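PDB 3CR8: sulfate adenylyltransferase, adenylylsulfate kinase from Thiobacillus denitrificans, which phosphorylates adenosine 5'-phosphosulfate with ATP to give 3'-phosphoadenylyl sulfate, working as a hexameric kinase that lacks ATP sulfurylase activity. Local coordinates for residues K382-A386 against I526-V530; R399-D405 against R442-A448; D425-R429 against T456-V460. All coordinates share one frame; numbering follows the deposited sequence.

In the fold
All three contacts lie in the kinase domain, a P-loop fold built on a five-stranded parallel sheet. Contact 2 joins the edge strand 401-404 to strand 444-447; contact 1 packs two helices beyond one face of the sheet, and contact 3 pairs two helices on the other. Contacts 1 and 2 touch, with centres about 15 Å apart: S383 OG probably hydrogen-bonds D405 OD2 at 2.5 Å, and A386 CB rests on I446 CG2 at 3.8 Å. K382 and S383, at the start of segment 382-386, belong to the predicted ATP site; the residues that touch helix 526-540 come just after them. Contact 3 is separate, centred about 17 Å from contact 2 and 23 Å from contact 1.

Contact 1: residues K382-A386 against I526-V530; sequences KSTLA and IDEAV
T384 turns two different sides to its surroundings: its hydroxyl, OG1, is hydrogen-bonded back along its own helix to the carbonyl oxygen of A380, while its carbon atoms meet I526. This is the first part of the helix that follows the Walker A P-loop, and the partner is the opening turn of the C-terminal helix 526-540. The two short axes approach to 10.4 Å and their directions differ by 70°, so the helices meet over a small patch rather than running along each other.

L385 makes the largest share of that patch. A single methyl, CD2, does the work: it sits 3.7 Å from A529 CB, 4.0 Å from I526 CD1 and 4.0 Å from V530 CG2, and so is received by three residues from one turn of the other helix. The leucine and V530 run past each other in opposite directions. I526 reaches over with its longer branch. Its CG1 lies opposite the carbonyl carbon (chi1 -79°), and the CD1 beyond it arrives between L385 and T384, crossing the threonine side chain at about a right angle. L385 also touches F374 and V475 of the central strands, and so lies between them and the C-terminal helix.

No hydrogen bond spans the two segments; the hold is apolar. It begins just after K382 and S383, residues of the predicted ATP site that do not themselves touch 526-530. At the T384 end of the patch, I526 CD1 lies 4.1 Å from T384 CB and equally far from T384 CG2.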
loop_
_atom_site.group_PDB
_atom_site.type_symbol
_atom_site.label_atom_id
_atom_site.label_comp_id
_atom_site.label_asym_id
_atom_site.label_seq_id
_atom_site.Cartn_x
_atom_site.Cartn_y
_atom_site.Cartn_z
ATOM N N LYS A 382 15.778 -5.609 47.814
ATOM C CA LYS A 382 16.383 -5.345 46.519
ATOM C C LYS A 382 16.239 -6.559 45.612
ATOM O O LYS A 382 15.574 -6.494 44.578
ATOM C CB LYS A 382 17.863 -4.981 46.677
ATOM C CG LYS A 382 18.132 -3.509 46.935
ATOM C CD LYS A 382 19.619 -3.235 46.967
ATOM C CE LYS A 382 20.302 -4.162 47.959
ATOM N NZ LYS A 382 21.783 -3.945 48.045
ATOM N N SER A 383 16.855 -7.671 46.000
ATOM C CA SER A 383 16.810 -8.867 45.162
ATOM C C SER A 383 15.398 -9.332 44.828
ATOM O O SER A 383 15.121 -9.726 43.697
ATOM C CB SER A 383 17.598 -10.017 45.777
ATOM O OG SER A 383 18.954 -10.002 45.346
ATOM N N THR A 384 14.508 -9.289 45.805
ATOM C CA THR A 384 13.126 -9.705 45.593
ATOM C C THR A 384 12.408 -8.802 44.580
ATOM O O THR A 384 11.701 -9.282 43.688
ATOM C CB THR A 384 12.326 -9.688 46.916
ATOM O OG1 THR A 384 13.223 -9.811 48.021
ATOM C CG2 THR A 384 11.328 -10.833 46.963
ATOM N N LEU A 385 12.576 -7.497 44.742
ATOM C CA LEU A 385 12.036 -6.544 43.792
ATOM C C LEU A 385 12.583 -6.826 42.409
ATOM O O LEU A 385 11.833 -6.921 41.451
ATOM C CB LEU A 385 12.411 -5.121 44.203
ATOM C CG LEU A 385 11.326 -4.478 45.053
ATOM C CD1 LEU A 385 11.729 -3.065 45.460
ATOM C CD2 LEU A 385 10.039 -4.482 44.234
ATOM N N ALA A 386 13.904 -6.959 42.317
ATOM C CA ALA A 386 14.551 -7.140 41.043
ATOM C C ALA A 386 13.932 -8.329 40.316
ATOM O O ALA A 386 13.531 -8.208 39.166
ATOM C CB ALA A 386 16.032 -7.286 41.222
ATOM N N ILE A 526 5.208 -6.334 47.571
ATOM C CA ILE A 526 5.978 -6.447 46.336
ATOM C C ILE A 526 5.183 -5.867 45.158
ATOM O O ILE A 526 5.653 -4.970 44.447
ATOM C CB ILE A 526 6.379 -7.903 46.050
ATOM C CG1 ILE A 526 7.574 -8.273 46.905
ATOM C CG2 ILE A 526 6.791 -8.084 44.600
ATOM C CD1 ILE A 526 8.817 -7.586 46.480
ATOM N N ASP A 527 3.975 -6.374 44.965
ATOM C CA ASP A 527 3.136 -5.894 43.885
ATOM C C ASP A 527 3.066 -4.379 43.779
ATOM O O ASP A 527 3.202 -3.812 42.689
ATOM C CB ASP A 527 1.738 -6.452 44.028
ATOM C CG ASP A 527 1.671 -7.934 43.706
ATOM O OD1 ASP A 527 2.726 -8.519 43.336
ATOM O OD2 ASP A 527 0.558 -8.505 43.818
ATOM N N GLU A 528 2.852 -3.721 44.907
ATOM C CA GLU A 528 2.715 -2.271 44.893
ATOM C C GLU A 528 4.012 -1.575 44.508
ATOM O O GLU A 528 4.006 -0.580 43.781
ATOM C CB GLU A 528 2.206 -1.766 46.242
ATOM C CG GLU A 528 0.794 -2.246 46.550
ATOM C CD GLU A 528 0.328 -1.851 47.934
ATOM O OE1 GLU A 528 1.163 -1.867 48.870
ATOM O OE2 GLU A 528 -0.877 -1.539 48.077
ATOM N N ALA A 529 5.118 -2.109 45.001
ATOM C CA ALA A 529 6.417 -1.559 44.700
ATOM C C ALA A 529 6.728 -1.751 43.218
ATOM O O ALA A 529 7.096 -0.785 42.527
ATOM C CB ALA A 529 7.493 -2.216 45.597
ATOM N N VAL A 530 6.568 -2.988 42.735
ATOM C CA VAL A 530 6.787 -3.308 41.330
ATOM C C VAL A 530 6.057 -2.331 40.397
ATOM O O VAL A 530 6.663 -1.727 39.480
ATOM C CB VAL A 530 6.350 -4.746 41.034
ATOM C CG1 VAL A 530 6.163 -4.957 39.543
ATOM C CG2 VAL A 530 7.379 -5.692 41.539
#

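Contact 2: residues R399-D405 against R442-A448; sequences RCVTLLD and RGIAICA
I444 meets V401 beside it on the same face of the parallel sheet, at the edge of the P-loop kinase fold where strand 401-404 is outermost. I444 CD1 packs on V401 CG2 at 3.5 Å. Both backbone polar atoms of I444 bond to the residues on either side of V401, as in a parallel pair: I444 N donates to C400 O at 2.9 Å, and I444 O accepts from T402 N at 3.1 Å, both nearly straight.

I446 repeats the pattern two residues on. Its N donates to T402 O at 3.0 Å, whereas the bond from L404 N to I446 O is bent and weak. With CG1 tucked beside the backbone N (chi1 -69°), I446 brings CD1 to V401 CG1 at 3.7 Å, so each methyl of the valine has an isoleucine partner. Helix 380-394 covers this face; helix 421-440 covers the other, where L404 CD1 lies 4.2 Å from C447 SG. T402, also there, hydrogen-bonds E437 and K440 of a third subunit through its hydroxyl.

R399 lies at the start of the pair, before strand 401-404. I444 CG2 lies 3.9 Å from R399 CB and over one face of the guanidinium, whose NH1 and NH2 are hydrogen-bonded to the backbone oxygens of Q368 and Y542, respectively.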
loop_
_atom_site.group_PDB
_atom_site.type_symbol
_atom_site.label_atom_id
_atom_site.label_comp_id
_atom_site.label_asym_id
_atom_site.label_seq_id
_atom_site.Cartn_x
_atom_site.Cartn_y
_atom_site.Cartn_z
ATOM N N ARG A 399 12.407 -6.611 23.557
ATOM C CA ARG A 399 13.713 -6.608 24.213
ATOM C C ARG A 399 13.851 -7.772 25.186
ATOM O O ARG A 399 12.911 -8.113 25.894
ATOM C CB ARG A 399 13.959 -5.276 24.911
ATOM C CG ARG A 399 14.003 -4.097 23.939
ATOM C CD ARG A 399 13.929 -2.790 24.667
ATOM N NE ARG A 399 12.630 -2.644 25.311
ATOM C CZ ARG A 399 12.182 -1.496 25.813
ATOM N NH1 ARG A 399 12.943 -0.400 25.758
ATOM N NH2 ARG A 399 10.973 -1.440 26.365
ATOM N N CYS A 400 15.018 -8.409 25.182
ATOM C CA CYS A 400 15.299 -9.512 26.105
ATOM C C CYS A 400 15.717 -8.956 27.466
ATOM O O CYS A 400 16.423 -7.944 27.546
ATOM C CB CYS A 400 16.387 -10.452 25.553
ATOM S SG CYS A 400 15.896 -11.513 24.183
ATOM N N VAL A 401 15.274 -9.621 28.532
ATOM C CA VAL A 401 15.621 -9.234 29.900
ATOM C C VAL A 401 16.600 -10.203 30.554
ATOM O O VAL A 401 16.426 -11.412 30.484
ATOM C CB VAL A 401 14.397 -9.226 30.771
ATOM C CG1 VAL A 401 14.799 -8.832 32.183
ATOM C CG2 VAL A 401 13.346 -8.299 30.185
ATOM N N THR A 402 17.638 -9.661 31.180
ATOM C CA THR A 402 18.608 -10.481 31.905
ATOM C C THR A 402 18.681 -10.012 33.355
ATOM O O THR A 402 18.858 -8.820 33.641
ATOM C CB THR A 402 20.018 -10.401 31.284
ATOM O OG1 THR A 402 20.021 -11.032 29.994
ATOM C CG2 THR A 402 21.035 -11.064 32.194
ATOM N N LEU A 403 18.535 -10.963 34.270
ATOM C CA LEU A 403 18.678 -10.688 35.691
ATOM C C LEU A 403 20.105 -10.914 36.145
ATOM O O LEU A 403 20.495 -12.047 36.355
ATOM C CB LEU A 403 17.784 -11.626 36.481
ATOM C CG LEU A 403 17.054 -11.007 37.693
ATOM C CD1 LEU A 403 16.389 -12.077 38.540
ATOM C CD2 LEU A 403 17.959 -10.137 38.567
ATOM N N LEU A 404 20.879 -9.845 36.276
ATOM C CA LEU A 404 22.222 -9.940 36.822
ATOM C C LEU A 404 22.198 -9.894 38.365
ATOM O O LEU A 404 22.477 -8.846 38.970
ATOM C CB LEU A 404 23.089 -8.803 36.272
ATOM C CG LEU A 404 23.478 -8.928 34.796
ATOM C CD1 LEU A 404 24.328 -7.739 34.339
ATOM C CD2 LEU A 404 24.245 -10.205 34.567
ATOM N N ASP A 405 21.876 -11.016 39.014
ATOM C CA ASP A 405 21.851 -10.991 40.475
ATOM C C ASP A 405 22.555 -12.113 41.254
ATOM O O ASP A 405 23.650 -11.907 41.790
ATOM C CB ASP A 405 20.428 -10.834 40.984
ATOM C CG ASP A 405 20.371 -10.059 42.280
ATOM O OD1 ASP A 405 21.407 -9.465 42.658
ATOM O OD2 ASP A 405 19.292 -10.036 42.904
ATOM N N ARG A 442 20.459 -3.255 22.977
ATOM C CA ARG A 442 19.001 -3.142 22.917
ATOM C C ARG A 442 18.275 -4.117 23.825
ATOM O O ARG A 442 17.118 -4.463 23.585
ATOM C CB ARG A 442 18.492 -3.339 21.477
ATOM C CG ARG A 442 17.938 -2.092 20.778
ATOM C CD ARG A 442 18.581 -0.809 21.315
ATOM N NE ARG A 442 19.748 -0.261 20.595
ATOM C CZ ARG A 442 20.267 -0.703 19.445
ATOM N NH1 ARG A 442 19.753 -1.754 18.816
ATOM N NH2 ARG A 442 21.321 -0.079 18.916
ATOM N N GLY A 443 18.944 -4.574 24.873
ATOM C CA GLY A 443 18.278 -5.417 25.855
ATOM C C GLY A 443 18.048 -4.631 27.133
ATOM O O GLY A 443 18.499 -3.487 27.258
ATOM N N ILE A 444 17.338 -5.226 28.089
ATOM C CA ILE A 444 17.209 -4.588 29.394
ATOM C C ILE A 444 17.898 -5.430 30.459
ATOM O O ILE A 444 17.624 -6.638 30.579
ATOM C CB ILE A 444 15.736 -4.263 29.812
ATOM C CG1 ILE A 444 15.247 -5.196 30.889
ATOM C CG2 ILE A 444 14.699 -4.263 28.647
ATOM C CD1 ILE A 444 13.805 -4.947 31.131
ATOM N N ALA A 445 18.798 -4.793 31.217
ATOM C CA ALA A 445 19.574 -5.475 32.276
ATOM C C ALA A 445 19.128 -5.018 33.643
ATOM O O ALA A 445 19.033 -3.821 33.901
ATOM C CB ALA A 445 21.070 -5.216 32.128
ATOM N N ILE A 446 18.884 -5.967 34.537
ATOM C CA ILE A 446 18.392 -5.635 35.876
ATOM C C ILE A 446 19.371 -6.060 36.950
ATOM O O ILE A 446 19.572 -7.242 37.156
ATOM C CB ILE A 446 17.072 -6.347 36.162
ATOM C CG1 ILE A 446 15.956 -5.780 35.292
ATOM C CG2 ILE A 446 16.718 -6.230 37.599
ATOM C CD1 ILE A 446 14.821 -6.747 35.195
ATOM N N CYS A 447 19.952 -5.087 37.641
ATOM C CA CYS A 447 21.028 -5.337 38.583
ATOM C C CYS A 447 20.763 -4.868 39.989
ATOM O O CYS A 447 20.260 -3.769 40.195
ATOM C CB CYS A 447 22.218 -4.446 38.259
ATOM S SG CYS A 447 22.722 -4.573 36.614
ATOM N N ALA A 448 21.152 -5.690 40.962
ATOM C CA ALA A 448 21.066 -5.318 42.376
ATOM C C ALA A 448 22.238 -5.773 43.253
ATOM O O ALA A 448 22.044 -6.485 44.230
ATOM C CB ALA A 448 19.751 -5.937 42.852
#

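Contact 3: residues D425-R429 against T456-V460; sequences DVNVR and TRRDV
R429 and D459 carry the charged part of this helix pair, with D425 as a third member of the network. R429 NH2 bonds to D459 OD1 at 2.9 Å, coming from above the carboxylate, 46° out of its plane. The other nitrogen, NH1, turns back along its own helix to D425 OD2 at 2.7 Å, on the syn side. Two carboxylates thus hold the guanidinium from its two terminal nitrogens and should limit its rotation.

A hydroxyl lies on the polar side. T456 OG1 is modelled as a donor to D425 OD1, but the separation is too short to trust, so the bond is doubtful. T456 CB also lies over one face of the R429 guanidinium.

The apolar contacts lie alongside. V428 CG1 faces T456 CG2. The same methyl, V428 CG1, is 3.9 Å from V460 CG2, the two valines crossing at about a right angle. V460 in turn packs on F373 of the central sheet.

The axes of the two short segments lie 20° apart in direction and come within 9.9 Å, as expected of neighbouring helices from two successive beta-alpha-beta crossovers on one face of a parallel P-loop sheet.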
loop_
_atom_site.group_PDB
_atom_site.type_symbol
_atom_site.label_atom_id
_atom_site.label_comp_id
_atom_site.label_asym_id
_atom_site.label_seq_id
_atom_site.Cartn_x
_atom_site.Cartn_y
_atom_site.Cartn_z
ATOM N N ASP A 425 34.331 -3.329 44.856
ATOM C CA ASP A 425 34.231 -2.162 44.009
ATOM C C ASP A 425 34.738 -2.497 42.609
ATOM O O ASP A 425 34.796 -1.634 41.719
ATOM C CB ASP A 425 35.041 -1.034 44.624
ATOM C CG ASP A 425 34.949 0.241 43.839
ATOM O OD1 ASP A 425 34.231 1.147 44.315
ATOM O OD2 ASP A 425 35.586 0.333 42.757
ATOM N N VAL A 426 35.122 -3.756 42.419
ATOM C CA VAL A 426 35.472 -4.235 41.088
ATOM C C VAL A 426 34.316 -5.089 40.614
ATOM O O VAL A 426 33.937 -5.056 39.445
ATOM C CB VAL A 426 36.792 -5.044 41.057
ATOM C CG1 VAL A 426 36.519 -6.554 41.188
ATOM C CG2 VAL A 426 37.587 -4.712 39.776
ATOM N N ASN A 427 33.747 -5.844 41.544
ATOM C CA ASN A 427 32.517 -6.571 41.294
ATOM C C ASN A 427 31.417 -5.672 40.728
ATOM O O ASN A 427 30.710 -6.056 39.796
ATOM C CB ASN A 427 32.005 -7.163 42.588
ATOM C CG ASN A 427 30.663 -7.821 42.423
ATOM O OD1 ASN A 427 30.527 -8.822 41.730
ATOM N ND2 ASN A 427 29.659 -7.265 43.071
ATOM N N VAL A 428 31.262 -4.481 41.302
ATOM C CA VAL A 428 30.226 -3.563 40.847
ATOM C C VAL A 428 30.480 -3.116 39.408
ATOM O O VAL A 428 29.605 -3.295 38.558
ATOM C CB VAL A 428 30.065 -2.339 41.785
ATOM C CG1 VAL A 428 29.142 -1.310 41.171
ATOM C CG2 VAL A 428 29.519 -2.773 43.121
ATOM N N ARG A 429 31.663 -2.553 39.133
ATOM C CA ARG A 429 31.965 -2.094 37.788
ATOM C C ARG A 429 31.835 -3.244 36.819
ATOM O O ARG A 429 31.371 -3.068 35.692
ATOM C CB ARG A 429 33.367 -1.504 37.701
ATOM C CG ARG A 429 33.436 -0.107 38.210
ATOM C CD ARG A 429 34.553 0.666 37.565
ATOM N NE ARG A 429 34.617 1.994 38.159
ATOM C CZ ARG A 429 35.020 2.227 39.402
ATOM N NH1 ARG A 429 35.402 1.219 40.168
ATOM N NH2 ARG A 429 35.043 3.461 39.880
ATOM N N THR A 456 31.306 5.018 42.793
ATOM C CA THR A 456 31.295 3.814 41.945
ATOM C C THR A 456 29.978 3.652 41.211
ATOM O O THR A 456 29.942 3.330 40.024
ATOM C CB THR A 456 31.691 2.507 42.682
ATOM O OG1 THR A 456 33.117 2.406 42.689
ATOM C CG2 THR A 456 31.157 1.293 41.944
ATOM N N ARG A 457 28.894 3.913 41.913
ATOM C CA ARG A 457 27.599 3.941 41.272
ATOM C C ARG A 457 27.507 5.031 40.195
ATOM O O ARG A 457 26.772 4.869 39.220
ATOM C CB ARG A 457 26.484 4.060 42.308
ATOM C CG ARG A 457 26.231 2.720 43.021
ATOM C CD ARG A 457 25.047 2.750 43.999
ATOM N NE ARG A 457 25.379 3.327 45.300
ATOM C CZ ARG A 457 25.009 4.542 45.699
ATOM N NH1 ARG A 457 24.283 5.326 44.903
ATOM N NH2 ARG A 457 25.371 4.977 46.894
ATOM N N ARG A 458 28.260 6.129 40.322
ATOM C CA ARG A 458 28.187 7.129 39.254
ATOM C C ARG A 458 28.813 6.666 37.978
ATOM O O ARG A 458 28.295 6.932 36.899
ATOM C CB ARG A 458 28.714 8.502 39.651
ATOM C CG ARG A 458 28.490 9.373 38.485
ATOM C CD ARG A 458 27.088 9.660 38.064
ATOM N NE ARG A 458 26.600 10.402 39.211
ATOM C CZ ARG A 458 25.349 10.809 39.361
ATOM N NH1 ARG A 458 24.428 10.435 38.484
ATOM N NH2 ARG A 458 25.015 11.548 40.415
ATOM N N ASP A 459 29.941 5.970 38.125
ATOM C CA ASP A 459 30.727 5.525 36.991
ATOM C C ASP A 459 29.915 4.508 36.208
ATOM O O ASP A 459 29.845 4.565 34.981
ATOM C CB ASP A 459 32.066 4.945 37.458
ATOM C CG ASP A 459 32.991 6.010 38.068
ATOM O OD1 ASP A 459 33.432 5.809 39.215
ATOM O OD2 ASP A 459 33.261 7.047 37.415
ATOM N N VAL A 460 29.290 3.591 36.932
ATOM C CA VAL A 460 28.396 2.638 36.310
ATOM C C VAL A 460 27.307 3.365 35.531
ATOM O O VAL A 460 27.130 3.153 34.333
ATOM C CB VAL A 460 27.805 1.648 37.330
ATOM C CG1 VAL A 460 26.709 0.834 36.700
ATOM C CG2 VAL A 460 28.894 0.714 37.839
#